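Local atomic coordinates of methylaspartate ammonia-lyase (PDB entry 1KKO), a protein that catalyses the reversible, magnesium-dependent anti elimination of ammonia from L-threo-3-methylaspartate to give mesaconate. Residues K4-T9 / V55-E60. Sequence-based numbering, arbitrary orientation.
Sequences KQALFT and VQLILE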
# COMPACT_ATOMS: atom_id res chain seq x y z
N LYS A 4 13.15 8.79 25.17
CA LYS A 4 12.36 8.99 26.38
C LYS A 4 11.42 7.83 26.63
O LYS A 4 11.29 7.35 27.75
CB LYS A 4 11.53 10.26 26.27
CG LYS A 4 12.13 11.47 26.93
CD LYS A 4 11.15 12.64 26.96
CE LYS A 4 10.32 12.73 25.71
NZ LYS A 4 9.01 12.03 25.87
N GLN A 5 10.72 7.38 25.58
CA GLN A 5 9.73 6.34 25.73
C GLN A 5 9.73 5.45 24.51
O GLN A 5 9.89 5.95 23.40
CB GLN A 5 8.33 6.95 25.90
CG GLN A 5 7.28 5.93 26.26
CD GLN A 5 6.02 6.52 26.87
OE1 GLN A 5 5.86 7.74 26.94
NE2 GLN A 5 5.13 5.63 27.32
N ALA A 6 9.54 4.16 24.72
CA ALA A 6 9.44 3.19 23.62
C ALA A 6 8.06 2.53 23.68
O ALA A 6 7.62 2.11 24.75
CB ALA A 6 10.52 2.15 23.73
N LEU A 7 7.39 2.45 22.53
CA LEU A 7 6.05 1.88 22.44
C LEU A 7 6.02 0.81 21.37
O LEU A 7 6.64 0.97 20.33
CB LEU A 7 5.02 2.94 22.05
CG LEU A 7 4.85 4.12 23.00
CD1 LEU A 7 3.64 4.91 22.57
CD2 LEU A 7 4.68 3.67 24.41
N PHE A 8 5.29 -0.26 21.66
CA PHE A 8 5.12 -1.39 20.75
C PHE A 8 3.63 -1.59 20.50
O PHE A 8 2.86 -1.72 21.45
CB PHE A 8 5.72 -2.65 21.34
CG PHE A 8 7.21 -2.56 21.57
CD1 PHE A 8 8.10 -2.63 20.50
CD2 PHE A 8 7.72 -2.40 22.85
CE1 PHE A 8 9.46 -2.55 20.69
CE2 PHE A 8 9.10 -2.30 23.04
CZ PHE A 8 9.96 -2.39 21.96
N THR A 9 3.22 -1.59 19.23
CA THR A 9 1.82 -1.76 18.90
C THR A 9 1.64 -2.80 17.81
O THR A 9 2.30 -2.79 16.76
CB THR A 9 1.18 -0.43 18.48
OG1 THR A 9 1.85 0.12 17.38
CG2 THR A 9 1.42 0.62 19.50
N VAL A 55 7.23 -0.16 16.21
CA VAL A 55 8.09 0.38 17.24
C VAL A 55 8.07 1.90 17.10
O VAL A 55 8.30 2.42 16.02
CB VAL A 55 9.55 -0.10 17.04
CG1 VAL A 55 10.45 0.41 18.16
CG2 VAL A 55 9.60 -1.62 16.95
N GLN A 56 7.74 2.60 18.18
CA GLN A 56 7.79 4.04 18.19
C GLN A 56 8.71 4.46 19.32
O GLN A 56 8.56 3.99 20.45
CB GLN A 56 6.40 4.64 18.40
CG GLN A 56 5.46 4.34 17.25
CD GLN A 56 4.11 4.99 17.44
OE1 GLN A 56 3.82 6.01 16.81
NE2 GLN A 56 3.30 4.42 18.32
N LEU A 57 9.64 5.34 19.01
CA LEU A 57 10.59 5.83 20.00
C LEU A 57 10.40 7.33 20.11
O LEU A 57 10.70 8.07 19.18
CB LEU A 57 12.02 5.53 19.56
CG LEU A 57 12.33 4.08 19.19
CD1 LEU A 57 13.75 3.95 18.68
CD2 LEU A 57 12.12 3.12 20.34
N ILE A 58 9.86 7.77 21.24
CA ILE A 58 9.68 9.19 21.49
C ILE A 58 10.99 9.68 22.05
O ILE A 58 11.46 9.17 23.08
CB ILE A 58 8.55 9.43 22.51
CG1 ILE A 58 7.24 8.83 22.02
CG2 ILE A 58 8.37 10.91 22.74
CD1 ILE A 58 6.15 8.92 23.05
N LEU A 59 11.58 10.66 21.38
CA LEU A 59 12.88 11.21 21.78
C LEU A 59 12.72 12.42 22.69
O LEU A 59 11.64 12.97 22.81
CB LEU A 59 13.67 11.63 20.56
CG LEU A 59 13.77 10.61 19.43
CD1 LEU A 59 14.70 11.13 18.35
CD2 LEU A 59 14.25 9.25 19.92
N GLU A 60 13.82 12.83 23.31
CA GLU A 60 13.80 14.00 24.19
C GLU A 60 13.33 15.26 23.49
O GLU A 60 12.77 16.15 24.13
CB GLU A 60 15.19 14.24 24.78
CG GLU A 60 15.66 13.17 25.74
CD GLU A 60 17.01 13.48 26.37
OE1 GLU A 60 18.04 13.55 25.64
OE2 GLU A 60 17.05 13.63 27.60
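The carbonyl oxygen of Ile-58 accepts two backbone N-H groups at once, from Lys-4 N at 2.7 Å and Gln-5 N at 3.2 Å, both lying in the carbonyl plane. Two consecutive residues thus face one, a classic beta bulge. Beyond it the strands pair in regular antiparallel register: Ile-58 N returns a bond to Gln-5 O, and Leu-7 exchanges a pair with Gln-56. At the bulge the Lys-4 chain bends at chi3 and chi4 and crosses over the neighbouring strand, which brings NZ to 3.4 Å from Ile-58 CG2 and CE to 3.2 Å from Leu-59 O. Gln-5, with CG anti to its own N (chi1 -172°), runs alongside Ile-58, whose CD1 lies 4.1 Å from Gln-5 OE1; that oxygen is hydrogen-bonded to Thr-411 OG1 of the second subunit, and Gln-56 NE2 to Arg-404 O of the same subunit. On the same face Leu-7, Gln-56 and Ile-58 pack on Leu-408 of that subunit. The other face is apolar: Ala-6 CB meets Leu-57 CD2 at 3.9 Å, and Val-55 CG2 touches the edge of the Phe-8 ring, near its plane, 3.9 Å from CE1. Helices 86-101 and 128-146 cover this side. In this N-terminal antiparallel sheet, one face therefore packs against helices of the same chain, while the other, combining glutamine hydrogen bonds with leucine packing, contributes to the dimer interface.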